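Local coordinates for alcohol oxidase (Myceliophthora thermophila, PDB 6F74), which binds FAD as a VAO-type flavoprotein and probably oxidises an alcohol or related substrate with oxygen as electron acceptor, at residues A[275-278]-A[283-286]; A[102-107]-A[506-511]; A[46-51]-A[142-147]. All coordinates share one frame; numbering follows the deposited sequence.

Contact 1: A[275-278]-A[283-286]; sequences ANHC and LFRA
F284 lies flat against the backbone of N276, and this is the tight part of the contact. CA of N276 sits 3.5 Å from the centroid of the F284 ring, only 13° off the ring normal. It makes a CH-pi contact over the ring centre. The carbonyl carbon of N276 is close to the same face, with C 3.3 Å from F284 CD2. CG of F284 stands anti to its own backbone N, which swings the ring off helix 281-287 and onto segment 275-278.

H277 meets the far end of that ring. The pair is a T-shaped stack, with centroids 4.6 Å apart and planes at 65°. The edge of F284 points into the face of H277, and F284 CE2 stands over the centre of the imidazole. CB of H277 leads away from the helix, but its torsion (chi1 -55°) brings a face of the imidazole round to the edge of F284.

A short connection links strand 272-276 to helix 281-287 in the FAD-binding part of this VAO-type flavoprotein, and the contact closes back across it. OD1 of N276 accepts from N of C278 at 3.0 Å, which makes an Asx turn from N276 to C278. ND2 of N276 bonds to N192 and E262. C278 is disulfide-linked to C194.

The aliphatic side is looser. CB of A275 is 4.0 Å from CB of F284 and 4.1 Å from CD2 of L283. A275 and L283 both also rest on I265 of the neighbouring strand 260-266. Toward the loop, H277 is partly exposed and C278 exposed.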
ATOM      1  N   ALA A 275      -1.351 -21.737  -8.163  1.00 25.93           N
ATOM      2  CA  ALA A 275      -0.059 -21.459  -7.550  1.00 25.80           C
ATOM      3  C   ALA A 275      -0.176 -21.709  -6.051  1.00 26.10           C
ATOM      4  O   ALA A 275      -0.918 -21.002  -5.351  1.00 25.67           O
ATOM      5  CB  ALA A 275       0.380 -20.028  -7.807  1.00 24.84           C
ATOM      6  N   ASN A 276       0.538 -22.726  -5.577  1.00 26.89           N
ATOM      7  CA  ASN A 276       0.612 -23.014  -4.152  1.00 27.25           C
ATOM      8  C   ASN A 276       1.879 -23.833  -3.838  1.00 27.97           C
ATOM      9  O   ASN A 276       2.788 -23.937  -4.685  1.00 28.03           O
ATOM     10  CB  ASN A 276      -0.724 -23.613  -3.623  1.00 27.74           C
ATOM     11  CG  ASN A 276      -1.012 -25.026  -4.086  1.00 28.79           C
ATOM     12  OD1 ASN A 276      -0.173 -25.698  -4.674  1.00 29.26           O
ATOM     13  ND2 ASN A 276      -2.233 -25.488  -3.811  1.00 29.23           N
ATOM     14  N   HIS A 277       1.916 -24.441  -2.659  1.00 28.58           N
ATOM     15  CA  HIS A 277       3.095 -25.156  -2.188  1.00 29.30           C
ATOM     16  C   HIS A 277       3.418 -26.363  -3.072  1.00 30.22           C
ATOM     17  O   HIS A 277       4.587 -26.753  -3.183  1.00 30.68           O
ATOM     18  CB  HIS A 277       2.922 -25.589  -0.711  1.00 29.83           C
ATOM     19  CG  HIS A 277       2.589 -24.456   0.215  1.00 29.02           C
ATOM     20  ND1 HIS A 277       1.344 -23.855   0.252  1.00 28.48           N
ATOM     21  CD2 HIS A 277       3.345 -23.803   1.127  1.00 28.70           C
ATOM     22  CE1 HIS A 277       1.355 -22.869   1.133  1.00 27.85           C
ATOM     23  NE2 HIS A 277       2.557 -22.819   1.682  1.00 27.96           N
ATOM     24  N   CYS A 278       2.392 -26.923  -3.723  1.00 30.52           N
ATOM     25  CA  CYS A 278       2.512 -28.116  -4.549  1.00 31.47           C
ATOM     26  C   CYS A 278       2.616 -27.841  -6.031  1.00 31.07           C
ATOM     27  O   CYS A 278       2.959 -28.739  -6.792  1.00 31.82           O
ATOM     28  CB  CYS A 278       1.284 -29.012  -4.329  1.00 32.22           C
ATOM     29  SG  CYS A 278       1.164 -29.660  -2.659  1.00 33.03           S
ATOM     30  N   LEU A 283       6.209 -19.446  -8.770  1.00 25.15           N
ATOM     31  CA  LEU A 283       5.232 -18.368  -8.957  1.00 24.30           C
ATOM     32  C   LEU A 283       4.549 -17.976  -7.632  1.00 24.01           C
ATOM     33  O   LEU A 283       4.268 -16.807  -7.401  1.00 23.31           O
ATOM     34  CB  LEU A 283       4.202 -18.753 -10.019  1.00 24.32           C
ATOM     35  CG  LEU A 283       2.978 -17.852 -10.262  1.00 23.61           C
ATOM     36  CD1 LEU A 283       3.323 -16.471 -10.763  1.00 22.88           C
ATOM     37  CD2 LEU A 283       2.059 -18.570 -11.241  1.00 23.89           C
ATOM     38  N   PHE A 284       4.252 -18.973  -6.801  1.00 24.61           N
ATOM     39  CA  PHE A 284       3.566 -18.788  -5.526  1.00 24.49           C
ATOM     40  C   PHE A 284       4.418 -17.948  -4.567  1.00 24.17           C
ATOM     41  O   PHE A 284       3.916 -17.041  -3.879  1.00 23.62           O
ATOM     42  CB  PHE A 284       3.268 -20.184  -4.973  1.00 25.39           C
ATOM     43  CG  PHE A 284       2.611 -20.204  -3.629  1.00 25.45           C
ATOM     44  CD1 PHE A 284       1.433 -19.516  -3.409  1.00 24.94           C
ATOM     45  CD2 PHE A 284       3.130 -21.000  -2.605  1.00 26.15           C
ATOM     46  CE1 PHE A 284       0.801 -19.591  -2.178  1.00 25.09           C
ATOM     47  CE2 PHE A 284       2.507 -21.080  -1.377  1.00 26.28           C
ATOM     48  CZ  PHE A 284       1.337 -20.373  -1.151  1.00 25.75           C
ATOM     49  N   ARG A 285       5.717 -18.248  -4.558  1.00 24.56           N
ATOM     50  CA  ARG A 285       6.681 -17.502  -3.782  1.00 24.36           C
ATOM     51  C   ARG A 285       6.804 -16.062  -4.281  1.00 23.54           C
ATOM     52  O   ARG A 285       6.794 -15.137  -3.483  1.00 23.10           O
ATOM     53  CB  ARG A 285       8.049 -18.191  -3.794  1.00 25.07           C
ATOM     54  CG  ARG A 285       9.081 -17.456  -2.925  1.00 24.95           C
ATOM     55  CD  ARG A 285      10.465 -18.104  -2.873  1.00 25.73           C
ATOM     56  NE  ARG A 285      11.003 -18.473  -4.199  1.00 26.04           N
ATOM     57  CZ  ARG A 285      11.281 -19.706  -4.619  1.00 26.87           C
ATOM     58  NH1 ARG A 285      11.028 -20.765  -3.834  1.00 27.53           N
ATOM     59  NH2 ARG A 285      11.717 -19.883  -5.869  1.00 27.06           N
ATOM     60  N   ALA A 286       6.909 -15.888  -5.587  1.00 23.39           N
ATOM     61  CA  ALA A 286       7.015 -14.548  -6.190  1.00 22.70           C
ATOM     62  C   ALA A 286       5.859 -13.606  -5.809  1.00 22.03           C
ATOM     63  O   ALA A 286       6.085 -12.444  -5.446  1.00 21.57           O
ATOM     64  CB  ALA A 286       7.104 -14.675  -7.695  1.00 22.73           C
TER

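Contact 2: A[102-107]-A[506-511]; sequences YNITCA and IPKVAS. With NAG (2-acetamido-2-deoxy-beta-D-glucopyranose), chain E.
A107 and K508 touch through aliphatic carbon, and the lysine chain can be followed from there. From CB of K508, a chi1 of 180° sends CG to the side opposite the backbone N. CG is the atom that meets the other loop, 4.1 Å from CB of A107. It also lies 4.5 Å from CD1 of I104, a loose approach. The chain stays extended to CD and bends at chi3 (76°), which turns CE and NZ off the straight line. NZ then forms a salt bridge with E115 and a hydrogen bond to the carbonyl oxygen of P108, just past the first segment. The charge is thus held by E115 and P108, which follow 102-107 in the chain, while CG packs against A107.

V509 flanks the same alanine from the next position. Its CG2 is 3.8 Å from CB of A107.

Neither segment is regular helix or strand. The loop before strand 128-131 here meets the loop that leads from strand 498-503 into helix 512-533. S511 is the N-cap of that helix, its OG accepting from N of I514. The 102-107 loop is tied down by the C106-C120 disulfide.

I104 lies over the backbone of the second loop, with CG2 3.9 Å from O of K508. No direct hydrogen bond joins the segments, but a water lies between them. It is 2.7 Å from O of I104, and N of A510 donates to it over a long 3.3 Å.

The outer side carries sugar. N103-I104-T105 is an N-X-T sequon, and ND2 of N103 is bonded covalently to C1 of an N-acetylglucosamine. CG2 of T105 is 3.5 Å from the sugar ring oxygen O5, and OG1 of T105 turns to O of I121.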
ATOM      1  N   TYR A 102      -0.570   9.547  -8.748  1.00 18.12           N
ATOM      2  CA  TYR A 102       0.891   9.587  -8.806  1.00 18.23           C
ATOM      3  C   TYR A 102       1.381  10.928  -9.415  1.00 18.60           C
ATOM      4  O   TYR A 102       2.439  11.440  -9.060  1.00 18.82           O
ATOM      5  CB  TYR A 102       1.458   8.369  -9.551  1.00 18.09           C
ATOM      6  CG  TYR A 102       2.972   8.390  -9.595  1.00 18.28           C
ATOM      7  CD1 TYR A 102       3.714   8.153  -8.458  1.00 18.30           C
ATOM      8  CD2 TYR A 102       3.652   8.729 -10.760  1.00 18.51           C
ATOM      9  CE1 TYR A 102       5.090   8.197  -8.472  1.00 18.56           C
ATOM     10  CE2 TYR A 102       5.041   8.797 -10.787  1.00 18.78           C
ATOM     11  CZ  TYR A 102       5.750   8.525  -9.632  1.00 18.81           C
ATOM     12  OH  TYR A 102       7.115   8.578  -9.644  1.00 19.14           O
ATOM     13  N   ASN A 103       0.578  11.488 -10.317  1.00 18.71           N
ATOM     14  CA  ASN A 103       0.908  12.719 -11.026  1.00 19.12           C
ATOM     15  C   ASN A 103      -0.393  13.376 -11.443  1.00 19.25           C
ATOM     16  O   ASN A 103      -0.982  12.999 -12.464  1.00 19.18           O
ATOM     17  CB  ASN A 103       1.768  12.416 -12.247  1.00 19.22           C
ATOM     18  CG  ASN A 103       2.445  13.646 -12.823  1.00 19.74           C
ATOM     19  OD1 ASN A 103       2.435  14.725 -12.220  1.00 20.05           O
ATOM     20  ND2 ASN A 103       3.039  13.479 -14.004  1.00 21.06           N
ATOM     21  N   ILE A 104      -0.828  14.356 -10.650  1.00 19.49           N
ATOM     22  CA  ILE A 104      -2.082  15.084 -10.912  1.00 19.72           C
ATOM     23  C   ILE A 104      -1.851  16.014 -12.113  1.00 20.16           C
ATOM     24  O   ILE A 104      -1.298  17.127 -11.969  1.00 20.62           O
ATOM     25  CB  ILE A 104      -2.556  15.876  -9.657  1.00 19.93           C
ATOM     26  CG1 ILE A 104      -2.840  14.935  -8.480  1.00 19.53           C
ATOM     27  CG2 ILE A 104      -3.807  16.703  -9.944  1.00 20.29           C
ATOM     28  CD1 ILE A 104      -3.160  15.619  -7.161  1.00 19.73           C
ATOM     29  N   THR A 105      -2.236  15.538 -13.295  1.00 20.07           N
ATOM     30  CA  THR A 105      -2.156  16.308 -14.536  1.00 20.49           C
ATOM     31  C   THR A 105      -3.512  16.894 -14.953  1.00 20.77           C
ATOM     32  O   THR A 105      -3.610  17.539 -15.990  1.00 21.16           O
ATOM     33  CB  THR A 105      -1.615  15.431 -15.678  1.00 20.29           C
ATOM     34  OG1 THR A 105      -2.443  14.239 -15.849  1.00 19.84           O
ATOM     35  CG2 THR A 105      -0.161  15.053 -15.365  1.00 20.20           C
ATOM     36  N   CYS A 106      -4.547  16.641 -14.153  1.00 20.61           N
ATOM     37  CA  CYS A 106      -5.847  17.277 -14.312  1.00 20.96           C
ATOM     38  C   CYS A 106      -6.451  17.543 -12.950  1.00 21.01           C
ATOM     39  O   CYS A 106      -7.256  16.764 -12.441  1.00 20.73           O
ATOM     40  CB  CYS A 106      -6.761  16.384 -15.176  1.00 20.74           C
ATOM     41  SG  CYS A 106      -8.386  17.100 -15.464  1.00 21.26           S
ATOM     42  N   ALA A 107      -6.022  18.646 -12.344  1.00 21.42           N
ATOM     43  CA  ALA A 107      -6.394  18.974 -10.956  1.00 21.50           C
ATOM     44  C   ALA A 107      -7.880  19.331 -10.845  1.00 21.84           C
ATOM     45  O   ALA A 107      -8.430  19.947 -11.754  1.00 22.27           O
ATOM     46  CB  ALA A 107      -5.535  20.119 -10.436  1.00 21.94           C
ATOM     47  N   ILE A 506       3.309  17.824  -1.921  1.00 20.79           N
ATOM     48  CA  ILE A 506       3.523  18.847  -2.918  1.00 21.28           C
ATOM     49  C   ILE A 506       2.173  19.521  -3.155  1.00 21.42           C
ATOM     50  O   ILE A 506       1.123  18.883  -2.958  1.00 21.03           O
ATOM     51  CB  ILE A 506       4.052  18.310  -4.275  1.00 21.18           C
ATOM     52  CG1 ILE A 506       3.282  17.053  -4.741  1.00 20.56           C
ATOM     53  CG2 ILE A 506       5.519  17.984  -4.150  1.00 21.30           C
ATOM     54  CD1 ILE A 506       3.684  16.494  -6.099  1.00 20.46           C
ATOM     55  N   PRO A 507       2.189  20.788  -3.588  1.00 22.05           N
ATOM     56  CA  PRO A 507       0.937  21.430  -3.996  1.00 22.27           C
ATOM     57  C   PRO A 507       0.158  20.585  -4.994  1.00 21.83           C
ATOM     58  O   PRO A 507       0.737  19.785  -5.744  1.00 21.52           O
ATOM     59  CB  PRO A 507       1.406  22.757  -4.666  1.00 23.06           C
ATOM     60  CG  PRO A 507       2.769  23.012  -4.103  1.00 23.32           C
ATOM     61  CD  PRO A 507       3.360  21.638  -3.896  1.00 22.65           C
ATOM     62  N   LYS A 508      -1.153  20.754  -4.982  1.00 21.86           N
ATOM     63  CA  LYS A 508      -2.048  20.015  -5.879  1.00 21.52           C
ATOM     64  C   LYS A 508      -1.658  20.263  -7.345  1.00 21.71           C
ATOM     65  O   LYS A 508      -1.588  19.327  -8.143  1.00 21.31           O
ATOM     66  CB  LYS A 508      -3.487  20.475  -5.602  1.00 21.75           C
ATOM     67  CG  LYS A 508      -4.570  19.825  -6.434  1.00 21.52           C
ATOM     68  CD  LYS A 508      -5.923  20.388  -6.023  1.00 21.89           C
ATOM     69  CE  LYS A 508      -6.168  21.789  -6.577  1.00 22.65           C
ATOM     70  NZ  LYS A 508      -7.495  22.278  -6.127  1.00 23.05           N
ATOM     71  N   VAL A 509      -1.403  21.531  -7.687  1.00 22.39           N
ATOM     72  CA  VAL A 509      -0.821  21.898  -8.980  1.00 22.70           C
ATOM     73  C   VAL A 509       0.663  22.186  -8.746  1.00 22.95           C
ATOM     74  O   VAL A 509       1.038  23.269  -8.321  1.00 23.56           O
ATOM     75  CB  VAL A 509      -1.524  23.097  -9.650  1.00 23.40           C
ATOM     76  CG1 VAL A 509      -0.952  23.328 -11.059  1.00 23.70           C
ATOM     77  CG2 VAL A 509      -3.020  22.848  -9.757  1.00 23.25           C
ATOM     78  N   ALA A 510       1.491  21.202  -9.068  1.00 22.52           N
ATOM     79  CA  ALA A 510       2.895  21.180  -8.728  1.00 22.66           C
ATOM     80  C   ALA A 510       3.769  21.304  -9.969  1.00 22.99           C
ATOM     81  O   ALA A 510       3.706  20.472 -10.827  1.00 22.62           O
ATOM     82  CB  ALA A 510       3.217  19.871  -8.013  1.00 21.99           C
ATOM     83  N   SER A 511       4.621  22.317 -10.008  1.00 23.71           N
ATOM     84  CA  SER A 511       5.659  22.441 -11.041  1.00 24.12           C
ATOM     85  C   SER A 511       6.646  21.280 -10.953  1.00 23.70           C
ATOM     86  O   SER A 511       6.816  20.685  -9.903  1.00 23.31           O
ATOM     87  CB  SER A 511       6.417  23.760 -10.871  1.00 25.06           C
ATOM     88  OG  SER A 511       7.136  23.760  -9.654  1.00 25.10           O
TER
HETATM   89  C1  NAG E   1       3.773  14.498 -14.692  1.00  7.87           C
HETATM   90  C2  NAG E   1       5.179  13.932 -14.897  1.00 10.57           C
HETATM   91  C3  NAG E   1       6.011  14.887 -15.742  1.00 12.13           C
HETATM   92  C4  NAG E   1       5.326  15.210 -17.052  1.00 13.88           C
HETATM   93  C5  NAG E   1       3.916  15.709 -16.773  1.00 12.89           C
HETATM   94  C6  NAG E   1       3.078  15.880 -18.018  1.00 13.94           C
HETATM   95  C7  NAG E   1       6.328  12.509 -13.212  1.00 13.21           C
HETATM   96  C8  NAG E   1       7.130  12.500 -11.952  1.00 13.16           C
HETATM   97  N2  NAG E   1       5.927  13.720 -13.658  1.00 11.93           N
HETATM   98  O3  NAG E   1       7.277  14.301 -16.025  1.00 12.34           O
HETATM   99  O4  NAG E   1       6.099  16.190 -17.756  1.00 16.71           O
HETATM  100  O5  NAG E   1       3.248  14.731 -16.006  1.00 10.68           O
HETATM  101  O6  NAG E   1       2.945  14.623 -18.715  1.00 15.12           O
HETATM  102  O7  NAG E   1       6.071  11.449 -13.767  1.00 14.83           O
HETATM  103  O   HOH W   1      -0.217  18.556  -9.957  1.00 21.61           O

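Contact 3: A[46-51]-A[142-147]; sequences EAFDKT and LNFAKQ
F48 and F144 make the contact between them, ring against ring. The aromatic term is an offset stack. The centroids are 4.1 Å apart and the planes differ by 12°, so the rings are nearly parallel. CD2 of F144 lies 3.5 Å above the plane of F48, toward its rim near CG. In return, CD2 of F48 stands over the centre of the F144 ring. Each side chain points toward the other helix.

A CH-pi contact adds to the stack. CB of F144 is 4.0 Å from the centroid of F48, over the face and 21° off the normal.

Helix 135-147 lies between strands 128-131 and 152-155, both parallel to strand 171-174 in one sheet. It is thus the helix of a beta-alpha-beta crossover in the FAD-binding part of the sequence. Helix 42-52, near the N-terminus, packs against it. W45 and H148 also meet the F144 ring, and F48 leans on T141.

No hydrogen bond crosses between the two segments. Within 46-51, O of A47 takes two donors from T51, the backbone N at 3.0 Å and OG1 at 2.8 Å, from opposite faces of its carbonyl plane.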
ATOM      1  N   GLU A  46     -14.800  -0.394 -31.339  1.00 20.91           N
ATOM      2  CA  GLU A  46     -16.228  -0.627 -31.268  1.00 21.33           C
ATOM      3  C   GLU A  46     -16.573  -2.136 -31.365  1.00 21.53           C
ATOM      4  O   GLU A  46     -17.377  -2.648 -30.590  1.00 21.74           O
ATOM      5  CB  GLU A  46     -16.897   0.176 -32.376  1.00 21.69           C
ATOM      6  CG  GLU A  46     -18.429   0.161 -32.430  1.00 22.23           C
ATOM      7  CD  GLU A  46     -18.946   1.087 -33.521  1.00 22.59           C
ATOM      8  OE1 GLU A  46     -18.242   2.129 -33.790  1.00 22.41           O
ATOM      9  OE2 GLU A  46     -20.023   0.786 -34.141  1.00 23.10           O
ATOM     10  N   ALA A  47     -15.916  -2.838 -32.286  1.00 21.50           N
ATOM     11  CA  ALA A  47     -16.055  -4.303 -32.394  1.00 21.72           C
ATOM     12  C   ALA A  47     -15.593  -5.034 -31.119  1.00 21.52           C
ATOM     13  O   ALA A  47     -16.156  -6.060 -30.740  1.00 21.82           O
ATOM     14  CB  ALA A  47     -15.299  -4.829 -33.614  1.00 21.74           C
ATOM     15  N   PHE A  48     -14.566  -4.501 -30.466  1.00 21.07           N
ATOM     16  CA  PHE A  48     -14.063  -5.076 -29.211  1.00 20.87           C
ATOM     17  C   PHE A  48     -15.092  -4.847 -28.081  1.00 21.00           C
ATOM     18  O   PHE A  48     -15.368  -5.756 -27.266  1.00 21.17           O
ATOM     19  CB  PHE A  48     -12.653  -4.512 -28.918  1.00 20.40           C
ATOM     20  CG  PHE A  48     -12.048  -4.958 -27.605  1.00 20.19           C
ATOM     21  CD1 PHE A  48     -12.082  -6.281 -27.191  1.00 20.40           C
ATOM     22  CD2 PHE A  48     -11.425  -4.016 -26.767  1.00 19.83           C
ATOM     23  CE1 PHE A  48     -11.521  -6.667 -25.971  1.00 20.24           C
ATOM     24  CE2 PHE A  48     -10.854  -4.397 -25.562  1.00 19.66           C
ATOM     25  CZ  PHE A  48     -10.916  -5.735 -25.159  1.00 19.86           C
ATOM     26  N   ASP A  49     -15.703  -3.660 -28.058  1.00 21.02           N
ATOM     27  CA  ASP A  49     -16.801  -3.376 -27.106  1.00 21.25           C
ATOM     28  C   ASP A  49     -17.936  -4.395 -27.261  1.00 21.81           C
ATOM     29  O   ASP A  49     -18.436  -4.897 -26.274  1.00 22.01           O
ATOM     30  CB  ASP A  49     -17.336  -1.938 -27.266  1.00 21.31           C
ATOM     31  CG  ASP A  49     -18.344  -1.533 -26.190  1.00 21.55           C
ATOM     32  OD1 ASP A  49     -18.151  -1.826 -25.000  1.00 21.41           O
ATOM     33  OD2 ASP A  49     -19.356  -0.890 -26.548  1.00 21.95           O
ATOM     34  N   LYS A  50     -18.301  -4.682 -28.501  1.00 22.11           N
ATOM     35  CA  LYS A  50     -19.391  -5.619 -28.836  1.00 22.73           C
ATOM     36  C   LYS A  50     -19.107  -7.082 -28.526  1.00 22.88           C
ATOM     37  O   LYS A  50     -20.019  -7.804 -28.163  1.00 23.40           O
ATOM     38  CB  LYS A  50     -19.752  -5.514 -30.303  1.00 23.00           C
ATOM     39  CG  LYS A  50     -20.538  -4.228 -30.609  1.00 23.16           C
ATOM     40  CD  LYS A  50     -21.148  -4.208 -32.017  1.00 23.58           C
ATOM     41  CE  LYS A  50     -21.189  -2.782 -32.623  1.00 23.52           C
ATOM     42  NZ  LYS A  50     -22.046  -2.711 -33.834  1.00 24.06           N
ATOM     43  N   THR A  51     -17.873  -7.520 -28.742  1.00 22.52           N
ATOM     44  CA  THR A  51     -17.411  -8.844 -28.306  1.00 22.65           C
ATOM     45  C   THR A  51     -17.499  -8.992 -26.790  1.00 22.61           C
ATOM     46  O   THR A  51     -17.941 -10.035 -26.273  1.00 23.06           O
ATOM     47  CB  THR A  51     -15.953  -9.064 -28.766  1.00 22.25           C
ATOM     48  OG1 THR A  51     -15.853  -8.745 -30.146  1.00 22.27           O
ATOM     49  CG2 THR A  51     -15.489 -10.476 -28.575  1.00 22.51           C
ATOM     50  N   LEU A 142      -6.763  -9.251 -22.100  1.00 19.89           N
ATOM     51  CA  LEU A 142      -5.402  -9.716 -22.221  1.00 19.94           C
ATOM     52  C   LEU A 142      -5.054  -9.923 -23.695  1.00 20.09           C
ATOM     53  O   LEU A 142      -4.087  -9.325 -24.188  1.00 19.93           O
ATOM     54  CB  LEU A 142      -5.183 -11.008 -21.439  1.00 20.31           C
ATOM     55  CG  LEU A 142      -3.822 -11.710 -21.584  1.00 20.51           C
ATOM     56  CD1 LEU A 142      -2.663 -10.819 -21.158  1.00 20.17           C
ATOM     57  CD2 LEU A 142      -3.797 -12.990 -20.792  1.00 20.97           C
ATOM     58  N   ASN A 143      -5.854 -10.738 -24.384  1.00 20.45           N
ATOM     59  CA  ASN A 143      -5.587 -11.081 -25.780  1.00 20.67           C
ATOM     60  C   ASN A 143      -5.548  -9.857 -26.708  1.00 20.37           C
ATOM     61  O   ASN A 143      -4.655  -9.748 -27.548  1.00 20.40           O
ATOM     62  CB  ASN A 143      -6.620 -12.107 -26.310  1.00 21.15           C
ATOM     63  CG  ASN A 143      -6.432 -13.507 -25.742  1.00 21.62           C
ATOM     64  OD1 ASN A 143      -5.479 -13.775 -25.036  1.00 21.62           O
ATOM     65  ND2 ASN A 143      -7.351 -14.422 -26.074  1.00 22.11           N
ATOM     66  N   PHE A 144      -6.508  -8.959 -26.562  1.00 20.16           N
ATOM     67  CA  PHE A 144      -6.553  -7.731 -27.368  1.00 19.93           C
ATOM     68  C   PHE A 144      -5.286  -6.866 -27.138  1.00 19.64           C
ATOM     69  O   PHE A 144      -4.734  -6.343 -28.083  1.00 19.64           O
ATOM     70  CB  PHE A 144      -7.854  -6.943 -27.083  1.00 19.84           C
ATOM     71  CG  PHE A 144      -8.067  -5.747 -27.969  1.00 19.72           C
ATOM     72  CD1 PHE A 144      -7.403  -4.536 -27.707  1.00 19.43           C
ATOM     73  CD2 PHE A 144      -8.927  -5.807 -29.051  1.00 19.97           C
ATOM     74  CE1 PHE A 144      -7.601  -3.434 -28.499  1.00 19.41           C
ATOM     75  CE2 PHE A 144      -9.120  -4.707 -29.863  1.00 19.92           C
ATOM     76  CZ  PHE A 144      -8.459  -3.512 -29.582  1.00 19.65           C
ATOM     77  N   ALA A 145      -4.827  -6.736 -25.894  1.00 19.46           N
ATOM     78  CA  ALA A 145      -3.625  -5.932 -25.573  1.00 19.25           C
ATOM     79  C   ALA A 145      -2.410  -6.480 -26.288  1.00 19.47           C
ATOM     80  O   ALA A 145      -1.644  -5.740 -26.912  1.00 19.45           O
ATOM     81  CB  ALA A 145      -3.364  -5.938 -24.077  1.00 19.09           C
ATOM     82  N   LYS A 146      -2.240  -7.799 -26.181  1.00 19.75           N
ATOM     83  CA  LYS A 146      -1.132  -8.497 -26.831  1.00 20.07           C
ATOM     84  C   LYS A 146      -1.261  -8.431 -28.354  1.00 20.24           C
ATOM     85  O   LYS A 146      -0.298  -8.177 -29.043  1.00 20.36           O
ATOM     86  CB  LYS A 146      -1.072  -9.976 -26.393  1.00 20.43           C
ATOM     87  CG  LYS A 146      -0.773 -10.231 -24.928  1.00 20.37           C
ATOM     88  CD  LYS A 146      -0.430 -11.695 -24.673  1.00 20.86           C
ATOM     89  CE  LYS A 146      -1.588 -12.636 -24.938  1.00 21.15           C
ATOM     90  NZ  LYS A 146      -1.213 -14.044 -24.741  1.00 21.72           N
ATOM     91  N   GLN A 147      -2.459  -8.637 -28.869  1.00 20.29           N
ATOM     92  CA  GLN A 147      -2.678  -8.618 -30.307  1.00 20.47           C
ATOM     93  C   GLN A 147      -2.338  -7.256 -30.931  1.00 20.28           C
ATOM     94  O   GLN A 147      -1.649  -7.216 -31.973  1.00 20.48           O
ATOM     95  CB  GLN A 147      -4.119  -8.969 -30.644  1.00 20.58           C
ATOM     96  CG  GLN A 147      -4.342  -9.140 -32.154  1.00 20.85           C
ATOM     97  CD  GLN A 147      -5.753  -9.423 -32.509  1.00 20.99           C
ATOM     98  OE1 GLN A 147      -6.588  -9.618 -31.646  1.00 20.96           O
ATOM     99  NE2 GLN A 147      -6.021  -9.498 -33.801  1.00 21.23           N
TER

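Contacts 1 and 3 are buried and largely aromatic. Contact 2 is partly exposed, between loops, and combines aliphatic touches with a bridging water beside a glycan. The three share no helix or strand. Contact 1 joins a strand to the helix that follows it, whereas contact 3 pairs helices distant in sequence. Their stacks also differ: T-shaped in contact 1, nearly parallel in contact 3. Contact 1 is nearest the flavin: the L283 side chain is about 10 Å from the bound FAD. Contacts 1 and 2 lie on opposite sides of the chain's centre, 39 Å apart between centres. No two contacts touch.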